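Local coordinates for Abbfa_003403 (Acinetobacter baumannii, PDB 4ZXH), which probably activates an amino acid and carries it through peptide condensation and thioesterase release, as a four-domain nonribosomal peptide synthetase, at residues A[821-826]-A[845-850]; A[763-768]-A[812-817]; A[1298-1303]-A[1307-1312]. One frame throughout, in Å; residues are numbered along the deposited sequence.

Interaction 1 (A[821-826]-A[845-850])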
loop_
_atom_site.group_PDB
_atom_site.type_symbol
_atom_site.label_atom_id
_atom_site.label_comp_id
_atom_site.label_asym_id
_atom_site.label_seq_id
_atom_site.Cartn_x
_atom_site.Cartn_y
_atom_site.Cartn_z
ATOM N N VAL A 821 20.703 23.585 -31.045
ATOM C CA VAL A 821 20.659 24.904 -31.664
ATOM C C VAL A 821 19.243 25.487 -31.578
ATOM O O VAL A 821 19.035 26.599 -31.059
ATOM C CB VAL A 821 21.097 24.848 -33.128
ATOM C CG1 VAL A 821 20.942 26.226 -33.778
ATOM C CG2 VAL A 821 22.526 24.321 -33.242
ATOM N N ASP A 822 18.280 24.710 -32.078
ATOM C CA ASP A 822 16.867 25.060 -32.005
ATOM C C ASP A 822 15.964 23.908 -32.459
ATOM O O ASP A 822 16.440 22.824 -32.795
ATOM C CB ASP A 822 16.594 26.302 -32.848
ATOM C CG ASP A 822 17.045 26.143 -34.280
ATOM O OD1 ASP A 822 16.996 25.015 -34.796
ATOM O OD2 ASP A 822 17.487 27.146 -34.880
ATOM N N TYR A 823 14.657 24.159 -32.446
ATOM C CA TYR A 823 13.691 23.343 -33.168
ATOM C C TYR A 823 13.587 23.873 -34.599
ATOM O O TYR A 823 13.392 25.083 -34.812
ATOM C CB TYR A 823 12.320 23.379 -32.487
ATOM C CG TYR A 823 12.220 22.635 -31.168
ATOM C CD1 TYR A 823 12.463 21.271 -31.099
ATOM C CD2 TYR A 823 11.847 23.292 -29.998
ATOM C CE1 TYR A 823 12.363 20.577 -29.894
ATOM C CE2 TYR A 823 11.738 22.606 -28.791
ATOM C CZ TYR A 823 12.002 21.252 -28.745
ATOM O OH TYR A 823 11.894 20.559 -27.559
ATOM N N TRP A 824 13.699 22.982 -35.579
ATOM C CA TRP A 824 13.763 23.415 -36.967
ATOM C C TRP A 824 12.517 24.215 -37.414
ATOM O O TRP A 824 11.382 23.695 -37.462
ATOM C CB TRP A 824 13.995 22.208 -37.880
ATOM C CG TRP A 824 13.784 22.512 -39.326
ATOM C CD1 TRP A 824 12.800 22.017 -40.130
ATOM C CD2 TRP A 824 14.552 23.409 -40.134
ATOM N NE1 TRP A 824 12.919 22.537 -41.399
ATOM C CE2 TRP A 824 13.988 23.389 -41.427
ATOM C CE3 TRP A 824 15.673 24.211 -39.896
ATOM C CZ2 TRP A 824 14.511 24.148 -42.483
ATOM C CZ3 TRP A 824 16.187 24.975 -40.943
ATOM C CH2 TRP A 824 15.601 24.938 -42.219
ATOM N N GLN A 825 12.765 25.493 -37.727
ATOM C CA GLN A 825 11.746 26.466 -38.147
ATOM C C GLN A 825 10.520 26.526 -37.232
ATOM O O GLN A 825 9.374 26.651 -37.678
ATOM C CB GLN A 825 11.348 26.195 -39.585
ATOM C CG GLN A 825 12.531 26.507 -40.469
ATOM C CD GLN A 825 12.242 26.520 -41.948
ATOM O OE1 GLN A 825 11.501 25.684 -42.476
ATOM N NE2 GLN A 825 12.839 27.485 -42.633
ATOM N N ARG A 826 10.806 26.464 -35.935
ATOM C CA ARG A 826 9.826 26.695 -34.902
ATOM C C ARG A 826 10.400 27.654 -33.864
ATOM O O ARG A 826 10.609 27.273 -32.721
ATOM C CB ARG A 826 9.419 25.384 -34.247
ATOM C CG ARG A 826 8.648 24.440 -35.152
ATOM C CD ARG A 826 7.964 23.342 -34.328
ATOM N NE ARG A 826 7.582 22.199 -35.150
ATOM C CZ ARG A 826 6.518 22.170 -35.952
ATOM N NH1 ARG A 826 5.723 23.233 -36.042
ATOM N NH2 ARG A 826 6.249 21.079 -36.673
ATOM N N ARG A 845 22.095 29.805 -21.166
ATOM C CA ARG A 845 20.941 29.221 -21.817
ATOM C C ARG A 845 20.618 27.854 -21.200
ATOM O O ARG A 845 21.524 27.060 -20.920
ATOM C CB ARG A 845 21.215 29.106 -23.317
ATOM C CG ARG A 845 20.004 28.850 -24.196
ATOM C CD ARG A 845 20.383 29.126 -25.633
ATOM N NE ARG A 845 19.330 28.838 -26.600
ATOM C CZ ARG A 845 19.357 27.806 -27.438
ATOM N NH1 ARG A 845 20.388 26.960 -27.430
ATOM N NH2 ARG A 845 18.362 27.630 -28.298
ATOM N N LEU A 846 19.328 27.602 -20.971
ATOM C CA LEU A 846 18.864 26.361 -20.351
ATOM C C LEU A 846 17.719 25.730 -21.124
ATOM O O LEU A 846 16.995 26.406 -21.855
ATOM C CB LEU A 846 18.391 26.590 -18.917
ATOM C CG LEU A 846 19.245 27.322 -17.898
ATOM C CD1 LEU A 846 18.459 27.440 -16.596
ATOM C CD2 LEU A 846 20.532 26.569 -17.690
ATOM N N TYR A 847 17.548 24.426 -20.936
ATOM C CA TYR A 847 16.482 23.698 -21.596
ATOM C C TYR A 847 15.507 23.128 -20.590
ATOM O O TYR A 847 15.898 22.525 -19.590
ATOM C CB TYR A 847 17.034 22.570 -22.478
ATOM C CG TYR A 847 15.933 21.634 -22.946
ATOM C CD1 TYR A 847 14.996 22.046 -23.899
ATOM C CD2 TYR A 847 15.808 20.356 -22.415
ATOM C CE1 TYR A 847 13.969 21.196 -24.314
ATOM C CE2 TYR A 847 14.790 19.506 -22.826
ATOM C CZ TYR A 847 13.879 19.929 -23.776
ATOM O OH TYR A 847 12.882 19.078 -24.170
ATOM N N ARG A 848 14.227 23.320 -20.880
ATOM C CA ARG A 848 13.124 22.898 -20.024
ATOM C C ARG A 848 12.619 21.499 -20.424
ATOM O O ARG A 848 12.014 21.312 -21.498
ATOM C CB ARG A 848 12.018 23.943 -20.123
ATOM C CG ARG A 848 10.775 23.620 -19.396
ATOM C CD ARG A 848 9.771 24.740 -19.507
ATOM N NE ARG A 848 8.860 24.674 -18.374
ATOM C CZ ARG A 848 8.074 25.669 -18.001
ATOM N NH1 ARG A 848 8.087 26.801 -18.694
ATOM N NH2 ARG A 848 7.282 25.527 -16.946
ATOM N N THR A 849 12.858 20.516 -19.559
ATOM C CA THR A 849 12.657 19.121 -19.944
ATOM C C THR A 849 11.259 18.557 -19.757
ATOM O O THR A 849 10.947 17.500 -20.291
ATOM C CB THR A 849 13.579 18.207 -19.171
ATOM O OG1 THR A 849 13.172 18.211 -17.800
ATOM C CG2 THR A 849 15.011 18.675 -19.296
ATOM N N GLY A 850 10.424 19.217 -18.975
ATOM C CA GLY A 850 9.086 18.706 -18.756
ATOM C C GLY A 850 9.084 17.432 -17.938
ATOM O O GLY A 850 8.029 16.803 -17.777
#
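The Tyr847 ring receives Tyr823 at its edge, with the Tyr823 OH lying near the ring plane. That oxygen is 3.9 Å from Tyr847 CE1 and stands 3.8 Å from Tyr847 OH, so the two hydroxyls are neighbours without being bonded. The side chains cross at about a right angle. Tyr823 OH is instead hydrogen-bonded to Glu767, which also touches the Tyr847 side chain, while the ring of Phe834 meets the Tyr847 ring with the planes inclined at about 40°. The guanidinium of Arg845, a third flat group, is met obliquely by the carbonyl oxygen of Val821. Arg845 NH2 donates to Val821 O at 3.0 Å, a weak bond whose N-H...O angle is only 134°. Arg845 NH1 donates to the preceding carbonyl, that of Ala820, and the two consecutive acceptors probably fix the rotation of the group. Arg845 reaches them by turning CG away from its own backbone N (chi1 -165°) and running extended to NE.

These segments lie in the adenylation domain, which belongs to the ANL superfamily: 821-826 falls in the sequence usually called core motif A6, and 845-850 runs into the YRTGD motif, A7. The backbones stay well apart, the nearest CA atoms being those of Val821 and Arg845 at 10.8 Å, so Arg845 must reach across to the main chain of Val821, and the two tyrosines meet at their far ends. Strand 822-823 is an outer strand of a small antiparallel sheet beside strand 635-640, and Asp822 forms a salt bridge there with Arg638. After it the chain makes a type II turn from Tyr823 to Arg826, closed by Arg826 N donating to Tyr823 O at 3.1 Å.

Interaction 2 (A[763-768]-A[812-817]); sequences YGPTET and LWIGGD
Ile814 meets the 763-768 loop with two branches. Its CG1 stands beside the backbone N and anti to the carbonyl carbon (chi1 -62°), with CG2 anti to the backbone N, and the branches part to meet Pro765 and Thr768. Ile814 CD1 comes tip to tip with the proline, 3.8 Å from Pro765 CD, and lies 3.7 Å from Thr768 OG1. Ile814 CG2 packs on Thr768 CG2 at 3.7 Å, the two side chains passing at a slant. Two residues earlier on the same strand, Leu812 also points toward the loop and approaches Tyr763 from the opposite direction, Leu812 CD2 sitting 3.6 Å from Tyr763 CE2.

Further out, a backbone bond from Thr768 N to Pro765 O (3.1 Å) closes the short 3-10 turn, and Thr768 OG1 is hydrogen-bonded to Ser772 OG. Leu794 of strand 792-797 backs both Leu812 and Ile814. The loop sequence YGPTET is core motif A5 of adenylation domains, which in relatives borders the nucleotide site. Its contact with strand 809-816 rests mainly on methyl and ring carbons, which implies that this face of the motif is fitted by shape and burial; polar bonds such as that of Glu767 to Tyr823 lie beside it.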
loop_
_atom_site.group_PDB
_atom_site.type_symbol
_atom_site.label_atom_id
_atom_site.label_comp_id
_atom_site.label_asym_id
_atom_site.label_seq_id
_atom_site.Cartn_x
_atom_site.Cartn_y
_atom_site.Cartn_z
ATOM N N TYR A 763 20.740 8.961 -19.024
ATOM C CA TYR A 763 19.547 9.789 -19.237
ATOM C C TYR A 763 19.844 11.086 -20.001
ATOM O O TYR A 763 20.955 11.639 -19.933
ATOM C CB TYR A 763 18.874 10.127 -17.890
ATOM C CG TYR A 763 17.867 11.265 -17.952
ATOM C CD1 TYR A 763 16.528 11.017 -18.201
ATOM C CD2 TYR A 763 18.260 12.596 -17.758
ATOM C CE1 TYR A 763 15.602 12.060 -18.273
ATOM C CE2 TYR A 763 17.342 13.644 -17.832
ATOM C CZ TYR A 763 16.018 13.366 -18.088
ATOM O OH TYR A 763 15.101 14.387 -18.160
ATOM N N GLY A 764 18.838 11.558 -20.726
ATOM C CA GLY A 764 18.913 12.847 -21.376
ATOM C C GLY A 764 17.871 12.960 -22.465
ATOM O O GLY A 764 17.594 12.001 -23.137
ATOM N N PRO A 765 17.269 14.137 -22.615
ATOM C CA PRO A 765 16.356 14.396 -23.726
ATOM C C PRO A 765 17.144 14.628 -24.998
ATOM O O PRO A 765 18.297 15.043 -24.908
ATOM C CB PRO A 765 15.636 15.674 -23.297
ATOM C CG PRO A 765 16.633 16.369 -22.434
ATOM C CD PRO A 765 17.349 15.275 -21.682
ATOM N N THR A 766 16.529 14.375 -26.152
ATOM C CA THR A 766 17.142 14.617 -27.446
ATOM C C THR A 766 17.639 16.070 -27.566
ATOM O O THR A 766 18.630 16.351 -28.258
ATOM C CB THR A 766 16.139 14.294 -28.603
ATOM O OG1 THR A 766 15.805 12.896 -28.597
ATOM C CG2 THR A 766 16.725 14.639 -29.968
ATOM N N GLU A 767 16.968 16.985 -26.870
ATOM C CA GLU A 767 17.286 18.413 -26.938
ATOM C C GLU A 767 18.600 18.804 -26.248
ATOM O O GLU A 767 19.052 19.938 -26.391
ATOM C CB GLU A 767 16.138 19.233 -26.336
ATOM C CG GLU A 767 14.857 19.269 -27.176
ATOM C CD GLU A 767 13.921 18.079 -26.930
ATOM O OE1 GLU A 767 14.406 17.015 -26.471
ATOM O OE2 GLU A 767 12.697 18.210 -27.203
ATOM N N THR A 768 19.222 17.895 -25.508
ATOM C CA THR A 768 20.499 18.240 -24.880
ATOM C C THR A 768 21.580 17.245 -25.265
ATOM O O THR A 768 22.604 17.116 -24.584
ATOM C CB THR A 768 20.400 18.329 -23.332
ATOM O OG1 THR A 768 19.825 17.129 -22.802
ATOM C CG2 THR A 768 19.537 19.509 -22.928
ATOM N N LEU A 812 13.085 19.333 -13.946
ATOM C CA LEU A 812 14.498 19.345 -14.274
ATOM C C LEU A 812 14.767 20.309 -15.434
ATOM O O LEU A 812 14.158 20.179 -16.495
ATOM C CB LEU A 812 14.980 17.940 -14.635
ATOM C CG LEU A 812 16.425 17.818 -15.136
ATOM C CD1 LEU A 812 17.430 18.254 -14.083
ATOM C CD2 LEU A 812 16.706 16.389 -15.589
ATOM N N TRP A 813 15.662 21.278 -15.225
ATOM C CA TRP A 813 16.173 22.111 -16.320
ATOM C C TRP A 813 17.638 21.768 -16.550
ATOM O O TRP A 813 18.355 21.498 -15.583
ATOM C CB TRP A 813 16.031 23.601 -16.017
ATOM C CG TRP A 813 14.628 24.138 -16.014
ATOM C CD1 TRP A 813 13.605 23.775 -15.175
ATOM C CD2 TRP A 813 14.101 25.162 -16.865
ATOM N NE1 TRP A 813 12.478 24.508 -15.459
ATOM C CE2 TRP A 813 12.755 25.363 -16.491
ATOM C CE3 TRP A 813 14.635 25.921 -17.913
ATOM C CZ2 TRP A 813 11.937 26.291 -17.130
ATOM C CZ3 TRP A 813 13.823 26.841 -18.544
ATOM C CH2 TRP A 813 12.486 27.018 -18.149
ATOM N N ILE A 814 18.081 21.793 -17.810
ATOM C CA ILE A 814 19.449 21.406 -18.164
ATOM C C ILE A 814 20.206 22.516 -18.878
ATOM O O ILE A 814 19.708 23.084 -19.849
ATOM C CB ILE A 814 19.476 20.165 -19.087
ATOM C CG1 ILE A 814 18.857 18.955 -18.398
ATOM C CG2 ILE A 814 20.909 19.855 -19.555
ATOM C CD1 ILE A 814 18.985 17.700 -19.202
ATOM N N GLY A 815 21.419 22.809 -18.420
ATOM C CA GLY A 815 22.215 23.844 -19.049
ATOM C C GLY A 815 23.562 23.336 -19.509
ATOM O O GLY A 815 23.967 22.232 -19.148
ATOM N N GLY A 816 24.259 24.145 -20.305
ATOM C CA GLY A 816 25.596 23.793 -20.749
ATOM C C GLY A 816 25.765 23.533 -22.233
ATOM O O GLY A 816 24.952 23.968 -23.059
ATOM N N ASP A 817 26.828 22.810 -22.575
ATOM C CA ASP A 817 27.221 22.626 -23.976
ATOM C C ASP A 817 26.398 21.589 -24.760
ATOM O O ASP A 817 26.577 21.443 -25.976
ATOM C CB ASP A 817 28.708 22.248 -24.055
ATOM C CG ASP A 817 29.634 23.414 -23.707
ATOM O OD1 ASP A 817 29.137 24.565 -23.620
ATOM O OD2 ASP A 817 30.859 23.180 -23.534
#

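Interaction 3 (A[1298-1303]-A[1307-1312]); sequences SSIMYA and VAVAQT
Apolar contact centres on Val1309, whose two methyl groups face the loop. Ile1300 CD1 lies 3.7 Å from Val1309 CG2, with Ile1300 CG1 close behind at 3.9 Å from the same methyl; the isoleucine holds CG1 anti to its backbone N (chi1 -176°), which carries the branch across the valine at about a right angle. Met1301 starts out pointing away from the helix, but its chain bends at chi2 and chi3 and brings the terminal methyl back, so that Met1301 CE ends 4.1 Å from Val1309 CG1. Ile1163 of strand 1157-1163 touches all three side chains, and Leu1293 of strand 1288-1293 adds to the packing on Ile1300 and Val1309.

This is the alpha/beta-hydrolase fold of the thioesterase domain. Segment 1298-1303 directly follows His1297, which together with Cys1137 and Asp1164 has the geometry of a probable catalytic triad. From there the chain enters the C-terminal helix 1303-1316, whose packing joins the histidine loop to the central sheet. Ile1300 lies near the presumed triad without touching it.

The polar bonds are mostly local. In the loop, Met1301 N donates to Ser1298 O and Tyr1302 N to Ser1299 O, giving a short 3-10 turn; Asn1305, from the first turn of helix 1303-1316, ties back through ND2 to Ser1299 O. In the helix, Ala1308 O is gripped twice: Thr1312 OG1 donates to it at 2.9 Å, tilted 23° from the carbonyl plane, and Thr1312 N reaches it from the opposite face of that plane.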
loop_
_atom_site.group_PDB
_atom_site.type_symbol
_atom_site.label_atom_id
_atom_site.label_comp_id
_atom_site.label_asym_id
_atom_site.label_seq_id
_atom_site.Cartn_x
_atom_site.Cartn_y
_atom_site.Cartn_z
ATOM N N SER A 1298 -38.071 -26.031 -4.250
ATOM C CA SER A 1298 -36.909 -25.210 -3.922
ATOM C C SER A 1298 -37.205 -23.702 -3.743
ATOM O O SER A 1298 -36.780 -23.097 -2.763
ATOM C CB SER A 1298 -35.840 -25.399 -4.990
ATOM O OG SER A 1298 -35.091 -26.553 -4.683
ATOM N N SER A 1299 -37.935 -23.110 -4.683
ATOM C CA SER A 1299 -38.082 -21.664 -4.761
ATOM C C SER A 1299 -38.943 -21.080 -3.651
ATOM O O SER A 1299 -38.949 -19.871 -3.445
ATOM C CB SER A 1299 -38.666 -21.264 -6.119
ATOM O OG SER A 1299 -39.954 -21.830 -6.323
ATOM N N ILE A 1300 -39.664 -21.935 -2.936
ATOM C CA ILE A 1300 -40.445 -21.501 -1.777
ATOM C C ILE A 1300 -39.528 -20.795 -0.762
ATOM O O ILE A 1300 -39.971 -19.889 -0.039
ATOM C CB ILE A 1300 -41.195 -22.718 -1.122
ATOM C CG1 ILE A 1300 -42.103 -22.294 0.035
ATOM C CG2 ILE A 1300 -40.213 -23.758 -0.639
ATOM C CD1 ILE A 1300 -43.319 -21.558 -0.372
ATOM N N MET A 1301 -38.244 -21.165 -0.760
ATOM C CA MET A 1301 -37.258 -20.595 0.161
ATOM C C MET A 1301 -36.417 -19.445 -0.434
ATOM O O MET A 1301 -35.495 -18.951 0.229
ATOM C CB MET A 1301 -36.333 -21.710 0.672
ATOM C CG MET A 1301 -37.087 -22.876 1.349
ATOM S SD MET A 1301 -37.702 -22.622 3.045
ATOM C CE MET A 1301 -39.201 -21.723 2.716
ATOM N N TYR A 1302 -36.698 -19.042 -1.676
ATOM C CA TYR A 1302 -36.014 -17.881 -2.279
ATOM C C TYR A 1302 -36.681 -16.607 -1.831
ATOM O O TYR A 1302 -37.899 -16.574 -1.633
ATOM C CB TYR A 1302 -36.052 -17.876 -3.816
ATOM C CG TYR A 1302 -35.493 -19.067 -4.523
ATOM C CD1 TYR A 1302 -34.694 -20.003 -3.861
ATOM C CD2 TYR A 1302 -35.780 -19.275 -5.859
ATOM C CE1 TYR A 1302 -34.197 -21.111 -4.534
ATOM C CE2 TYR A 1302 -35.285 -20.378 -6.538
ATOM C CZ TYR A 1302 -34.506 -21.293 -5.876
ATOM O OH TYR A 1302 -34.033 -22.389 -6.562
ATOM N N ALA A 1303 -35.890 -15.542 -1.770
ATOM C CA ALA A 1303 -36.340 -14.228 -1.330
ATOM C C ALA A 1303 -37.759 -13.847 -1.780
ATOM O O ALA A 1303 -38.572 -13.445 -0.950
ATOM C CB ALA A 1303 -35.346 -13.187 -1.793
ATOM N N VAL A 1307 -40.746 -14.593 1.905
ATOM C CA VAL A 1307 -41.332 -13.588 2.785
ATOM C C VAL A 1307 -42.721 -14.002 3.250
ATOM O O VAL A 1307 -43.038 -13.890 4.432
ATOM C CB VAL A 1307 -41.435 -12.205 2.110
ATOM C CG1 VAL A 1307 -41.931 -11.173 3.123
ATOM C CG2 VAL A 1307 -40.087 -11.798 1.514
ATOM N N ALA A 1308 -43.548 -14.475 2.322
ATOM C CA ALA A 1308 -44.901 -14.903 2.653
ATOM C C ALA A 1308 -44.856 -16.107 3.595
ATOM O O ALA A 1308 -45.754 -16.316 4.409
ATOM C CB ALA A 1308 -45.683 -15.224 1.396
ATOM N N VAL A 1309 -43.784 -16.881 3.510
ATOM C CA VAL A 1309 -43.601 -18.011 4.420
ATOM C C VAL A 1309 -43.345 -17.532 5.844
ATOM O O VAL A 1309 -43.979 -18.005 6.783
ATOM C CB VAL A 1309 -42.440 -18.906 3.969
ATOM C CG1 VAL A 1309 -42.187 -19.986 4.991
ATOM C CG2 VAL A 1309 -42.740 -19.488 2.600
ATOM N N ALA A 1310 -42.417 -16.590 5.992
ATOM C CA ALA A 1310 -42.113 -15.996 7.293
ATOM C C ALA A 1310 -43.356 -15.413 7.924
ATOM O O ALA A 1310 -43.630 -15.651 9.109
ATOM C CB ALA A 1310 -41.035 -14.909 7.169
ATOM N N GLN A 1311 -44.109 -14.648 7.133
ATOM C CA GLN A 1311 -45.336 -14.030 7.630
ATOM C C GLN A 1311 -46.308 -15.090 8.118
ATOM O O GLN A 1311 -46.959 -14.903 9.135
ATOM C CB GLN A 1311 -45.983 -13.176 6.551
ATOM C CG GLN A 1311 -45.304 -11.840 6.311
ATOM C CD GLN A 1311 -45.669 -10.820 7.358
ATOM O OE1 GLN A 1311 -44.869 -10.498 8.227
ATOM N NE2 GLN A 1311 -46.892 -10.312 7.290
ATOM N N THR A 1312 -46.392 -16.210 7.403
ATOM C CA THR A 1312 -47.312 -17.278 7.779
ATOM C C THR A 1312 -46.910 -17.873 9.114
ATOM O O THR A 1312 -47.755 -18.097 9.979
ATOM C CB THR A 1312 -47.357 -18.374 6.728
ATOM O OG1 THR A 1312 -47.952 -17.853 5.532
ATOM C CG2 THR A 1312 -48.173 -19.530 7.219
#

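How the interactions relate
From the N terminus, interaction 2 comes first, closing a 43-residue excursion with no helix and several strands. Interaction 1 opens soon after it and closes a shorter loop containing helix 827-833. Interaction 3 comes last, linking a turn to the helix it leads into. The three follow in series, neither nested nor crossing. Interactions 1 and 2 touch: strands 809-816 and 846-855 are sheet neighbours, and Thr849 OG1 is hydrogen-bonded to Leu812 O. Interaction 1 ties strand 846-855 to the small sheet of strands 621-627, 635-640 and 822-823; interaction 2 ties strand 809-816 to the loop after strand 756-763 of the nine-strand sheet. Interaction 3 lies in the thioesterase domain, its centre about 76 Å from that of interaction 1.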